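Cytochrome c551 (Achromobacter xylosoxidans, PDB 2ZON) binds a haem and, as a small c-type cytochrome, probably shuttles single electrons between redox partners. Local coordinates at residues D[12-17]-D[77-82]. Sequence-based numbering, arbitrary orientation.
Sequences GEKLYR and AAVAYM. With HEM (protoporphyrin IX containing Fe), chain K.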
ATOM      1  N   GLY D  12      36.301  -2.626  17.791  1.00 17.44           N
ATOM      2  CA  GLY D  12      36.075  -1.231  17.359  1.00 17.19           C
ATOM      3  C   GLY D  12      35.053  -1.125  16.234  1.00 17.80           C
ATOM      4  O   GLY D  12      34.042  -0.425  16.350  1.00 17.67           O
ATOM      5  N   GLU D  13      35.322  -1.828  15.138  1.00 17.29           N
ATOM      6  CA  GLU D  13      34.371  -1.925  14.032  1.00 17.77           C
ATOM      7  C   GLU D  13      32.988  -2.414  14.503  1.00 16.79           C
ATOM      8  O   GLU D  13      31.972  -1.867  14.103  1.00 16.96           O
ATOM      9  CB  GLU D  13      34.905  -2.844  12.932  1.00 18.34           C
ATOM     10  CG  GLU D  13      33.994  -2.904  11.701  1.00 18.56           C
ATOM     11  CD  GLU D  13      34.531  -3.777  10.586  1.00 21.30           C
ATOM     12  OE1 GLU D  13      33.772  -3.976   9.607  1.00 25.19           O
ATOM     13  OE2 GLU D  13      35.694  -4.269  10.668  1.00 23.05           O
ATOM     14  N   LYS D  14      32.963  -3.432  15.362  1.00 15.98           N
ATOM     15  CA  LYS D  14      31.700  -3.971  15.891  1.00 16.17           C
ATOM     16  C   LYS D  14      30.902  -2.879  16.600  1.00 15.97           C
ATOM     17  O   LYS D  14      29.693  -2.750  16.391  1.00 16.25           O
ATOM     18  CB  LYS D  14      31.978  -5.119  16.869  1.00 16.15           C
ATOM     19  CG  LYS D  14      30.739  -5.745  17.462  1.00 17.99           C
ATOM     20  CD  LYS D  14      31.150  -6.873  18.388  1.00 22.26           C
ATOM     21  CE  LYS D  14      29.946  -7.607  18.960  1.00 26.85           C
ATOM     22  NZ  LYS D  14      29.375  -6.874  20.113  1.00 29.29           N
ATOM     23  N   LEU D  15      31.574  -2.108  17.452  1.00 16.38           N
ATOM     24  CA  LEU D  15      30.910  -1.000  18.133  1.00 16.97           C
ATOM     25  C   LEU D  15      30.433   0.029  17.109  1.00 17.19           C
ATOM     26  O   LEU D  15      29.277   0.500  17.152  1.00 17.19           O
ATOM     27  CB  LEU D  15      31.861  -0.338  19.126  1.00 17.45           C
ATOM     28  CG  LEU D  15      31.333   0.316  20.411  1.00 20.72           C
ATOM     29  CD1 LEU D  15      32.098   1.608  20.740  1.00 19.72           C
ATOM     30  CD2 LEU D  15      29.805   0.503  20.528  1.00 19.07           C
ATOM     31  N   TYR D  16      31.315   0.351  16.165  1.00 17.41           N
ATOM     32  CA  TYR D  16      30.983   1.327  15.135  1.00 17.68           C
ATOM     33  C   TYR D  16      29.706   0.883  14.414  1.00 18.04           C
ATOM     34  O   TYR D  16      28.767   1.669  14.275  1.00 18.26           O
ATOM     35  CB  TYR D  16      32.134   1.526  14.129  1.00 18.25           C
ATOM     36  CG  TYR D  16      31.714   2.519  13.061  1.00 17.59           C
ATOM     37  CD1 TYR D  16      31.905   3.894  13.232  1.00 18.61           C
ATOM     38  CD2 TYR D  16      31.054   2.083  11.908  1.00 19.77           C
ATOM     39  CE1 TYR D  16      31.460   4.818  12.253  1.00 18.24           C
ATOM     40  CE2 TYR D  16      30.615   2.986  10.942  1.00 20.20           C
ATOM     41  CZ  TYR D  16      30.822   4.340  11.114  1.00 20.31           C
ATOM     42  OH  TYR D  16      30.363   5.206  10.139  1.00 21.26           O
ATOM     43  N   ARG D  17      29.667  -0.384  13.981  1.00 17.53           N
ATOM     44  CA  ARG D  17      28.532  -0.901  13.212  1.00 18.52           C
ATOM     45  C   ARG D  17      27.226  -0.961  14.015  1.00 18.34           C
ATOM     46  O   ARG D  17      26.141  -0.944  13.441  1.00 19.07           O
ATOM     47  CB  ARG D  17      28.850  -2.298  12.679  1.00 19.28           C
ATOM     48  CG  ARG D  17      29.254  -2.340  11.235  1.00 24.20           C
ATOM     49  CD  ARG D  17      30.508  -1.545  10.976  1.00 30.64           C
ATOM     50  NE  ARG D  17      30.946  -1.621   9.576  1.00 36.17           N
ATOM     51  CZ  ARG D  17      31.228  -2.755   8.936  1.00 36.30           C
ATOM     52  NH1 ARG D  17      31.104  -3.922   9.556  1.00 38.20           N
ATOM     53  NH2 ARG D  17      31.640  -2.725   7.679  1.00 37.16           N
ATOM     54  N   ALA D  77      39.075   1.674  20.481  1.00 16.96           N
ATOM     55  CA  ALA D  77      39.120   0.800  19.315  1.00 17.04           C
ATOM     56  C   ALA D  77      38.212   1.296  18.183  1.00 16.54           C
ATOM     57  O   ALA D  77      38.564   1.179  17.003  1.00 15.94           O
ATOM     58  CB  ALA D  77      38.767  -0.639  19.709  1.00 16.97           C
ATOM     59  N   ALA D  78      37.054   1.853  18.541  1.00 15.67           N
ATOM     60  CA  ALA D  78      36.137   2.381  17.537  1.00 15.88           C
ATOM     61  C   ALA D  78      36.700   3.663  16.926  1.00 16.20           C
ATOM     62  O   ALA D  78      36.609   3.858  15.713  1.00 16.32           O
ATOM     63  CB  ALA D  78      34.732   2.615  18.134  1.00 15.11           C
ATOM     64  N   VAL D  79      37.294   4.517  17.765  1.00 16.50           N
ATOM     65  CA  VAL D  79      37.976   5.710  17.274  1.00 17.07           C
ATOM     66  C   VAL D  79      39.084   5.275  16.301  1.00 17.73           C
ATOM     67  O   VAL D  79      39.192   5.836  15.212  1.00 18.46           O
ATOM     68  CB  VAL D  79      38.491   6.642  18.408  1.00 17.11           C
ATOM     69  CG1 VAL D  79      39.406   7.737  17.843  1.00 17.50           C
ATOM     70  CG2 VAL D  79      37.300   7.284  19.162  1.00 16.56           C
ATOM     71  N   ALA D  80      39.849   4.249  16.671  1.00 17.47           N
ATOM     72  CA  ALA D  80      40.928   3.737  15.832  1.00 18.19           C
ATOM     73  C   ALA D  80      40.428   3.252  14.468  1.00 17.82           C
ATOM     74  O   ALA D  80      41.062   3.510  13.449  1.00 18.64           O
ATOM     75  CB  ALA D  80      41.708   2.633  16.566  1.00 18.34           C
ATOM     76  N   TYR D  81      39.294   2.557  14.454  1.00 17.82           N
ATOM     77  CA  TYR D  81      38.681   2.086  13.213  1.00 18.30           C
ATOM     78  C   TYR D  81      38.299   3.281  12.326  1.00 18.65           C
ATOM     79  O   TYR D  81      38.488   3.267  11.097  1.00 18.33           O
ATOM     80  CB  TYR D  81      37.440   1.243  13.536  1.00 18.59           C
ATOM     81  CG  TYR D  81      36.567   0.941  12.336  1.00 19.90           C
ATOM     82  CD1 TYR D  81      36.941  -0.019  11.388  1.00 21.18           C
ATOM     83  CD2 TYR D  81      35.349   1.602  12.157  1.00 20.87           C
ATOM     84  CE1 TYR D  81      36.117  -0.308  10.287  1.00 20.89           C
ATOM     85  CE2 TYR D  81      34.540   1.327  11.073  1.00 21.02           C
ATOM     86  CZ  TYR D  81      34.923   0.380  10.140  1.00 21.25           C
ATOM     87  OH  TYR D  81      34.085   0.128   9.071  1.00 22.97           O
ATOM     88  N   MET D  82      37.754   4.314  12.964  1.00 18.85           N
ATOM     89  CA  MET D  82      37.299   5.500  12.231  1.00 19.26           C
ATOM     90  C   MET D  82      38.485   6.245  11.606  1.00 20.00           C
ATOM     91  O   MET D  82      38.456   6.570  10.407  1.00 19.65           O
ATOM     92  CB  MET D  82      36.441   6.384  13.136  1.00 19.62           C
ATOM     93  CG  MET D  82      35.143   5.686  13.513  1.00 19.11           C
ATOM     94  SD  MET D  82      34.137   6.633  14.664  1.00 19.84           S
ATOM     95  CE  MET D  82      33.507   7.912  13.569  1.00 19.49           C
TER
HETATM   96  CHA HEM K 200      32.409  13.837  16.105  1.00 19.61           C
HETATM   97  CHB HEM K 200      33.471   9.230  16.985  1.00 19.71           C
HETATM   98  CHC HEM K 200      28.836   8.407  17.906  1.00 19.53           C
HETATM   99  CHD HEM K 200      27.745  12.646  15.955  1.00 21.13           C
HETATM  100  C1A HEM K 200      33.179  12.691  16.318  1.00 20.60           C
HETATM  101  C2A HEM K 200      34.572  12.590  16.348  1.00 19.78           C
HETATM  102  C3A HEM K 200      34.856  11.264  16.605  1.00 19.23           C
HETATM  103  C4A HEM K 200      33.656  10.582  16.734  1.00 19.33           C
HETATM  104  CMA HEM K 200      36.240  10.604  16.739  1.00 20.52           C
HETATM  105  CAA HEM K 200      35.558  13.733  16.129  1.00 21.49           C
HETATM  106  CBA HEM K 200      35.726  14.537  17.402  1.00 25.94           C
HETATM  107  CGA HEM K 200      35.719  16.028  17.066  1.00 28.57           C
HETATM  108  O1A HEM K 200      34.839  16.446  16.281  1.00 30.76           O
HETATM  109  O2A HEM K 200      36.607  16.709  17.600  1.00 31.07           O
HETATM  110  C1B HEM K 200      32.325   8.575  17.424  1.00 19.59           C
HETATM  111  C2B HEM K 200      32.242   7.300  17.955  1.00 17.36           C
HETATM  112  C3B HEM K 200      30.917   7.053  18.247  1.00 17.94           C
HETATM  113  C4B HEM K 200      30.211   8.187  17.825  1.00 18.88           C
HETATM  114  CMB HEM K 200      33.466   6.387  18.217  1.00 16.23           C
HETATM  115  CAB HEM K 200      30.331   5.747  18.788  1.00 18.94           C
HETATM  116  CBB HEM K 200      30.976   5.253  20.096  1.00 19.62           C
HETATM  117  C1C HEM K 200      28.053   9.458  17.422  1.00 19.09           C
HETATM  118  C2C HEM K 200      26.663   9.544  17.371  1.00 19.93           C
HETATM  119  C3C HEM K 200      26.317  10.770  16.823  1.00 19.47           C
HETATM  120  C4C HEM K 200      27.539  11.395  16.537  1.00 20.77           C
HETATM  121  CMC HEM K 200      25.709   8.437  17.849  1.00 20.16           C
HETATM  122  CAC HEM K 200      24.880  11.194  16.516  1.00 19.05           C
HETATM  123  CBC HEM K 200      23.893  11.297  17.686  1.00 17.49           C
HETATM  124  C1D HEM K 200      28.902  13.421  15.889  1.00 20.16           C
HETATM  125  C2D HEM K 200      29.012  14.774  15.570  1.00 20.55           C
HETATM  126  C3D HEM K 200      30.341  15.133  15.608  1.00 20.99           C
HETATM  127  C4D HEM K 200      31.034  13.972  15.948  1.00 20.41           C
HETATM  128  CMD HEM K 200      27.830  15.704  15.237  1.00 20.79           C
HETATM  129  CAD HEM K 200      30.952  16.532  15.359  1.00 23.13           C
HETATM  130  CBD HEM K 200      30.854  17.362  16.650  1.00 25.68           C
HETATM  131  CGD HEM K 200      30.831  18.886  16.407  1.00 29.32           C
HETATM  132  O1D HEM K 200      31.783  19.372  15.759  1.00 30.74           O
HETATM  133  O2D HEM K 200      29.866  19.539  16.879  1.00 31.23           O
HETATM  134  NA  HEM K 200      32.666  11.471  16.552  1.00 17.87           N
HETATM  135  NB  HEM K 200      31.081   9.088  17.356  1.00 16.88           N
HETATM  136  NC  HEM K 200      28.558  10.590  16.906  1.00 18.79           N
HETATM  137  ND  HEM K 200      30.145  12.967  16.114  1.00 19.32           N
HETATM  138 FE   HEM K 200      30.644  11.037  16.700  1.00 19.40          FE
HETATM  139  O   HOH W   1      31.578   0.631   8.091  1.00 43.13           O
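Gly12 lies directly against Ala77 and Ala78 where segments 12-17 and 77-82, on helices 10-24 and 72-85, cross almost perpendicularly (-86°), the packing of N- and C-terminal helices characteristic of cytochrome c. Having no side chain, Gly12 lets the backbones close until its CA is 3.4 Å from Ala78 N, and the same CA makes a CA-H...O contact with Ala77 O (3.5 Å). The small methyl of Ala78 fits beside Leu15 CD1, and both also touch the haem.

Tyr81 is the knob, set among Gly12, Glu13, Tyr16 and Arg17. With CG anti to the backbone N (chi1 168°), its ring reaches across helix 10-24: CE2 lies over a face of Tyr16, the planes inclined at 52°, while the aliphatic part of Glu13 covers one Tyr81 face, CB 4.0 Å from the centroid. The unbranched chain of Met82, bent at chi3, places SD at the Tyr16 ring edge, a Met-aromatic contact, and 3.5 Å from haem CHB.

The outer side is looser and polar. Arg17 NH1 forms a salt bridge with Glu13 OE1 (2.7 Å), and one water links Arg17 NE to Tyr81 OH.

Beyond the crossing, Tyr16 packs on Val21 and His24 of its own helix, while Val79 packs on Leu51 and Val55 of helix 48-57.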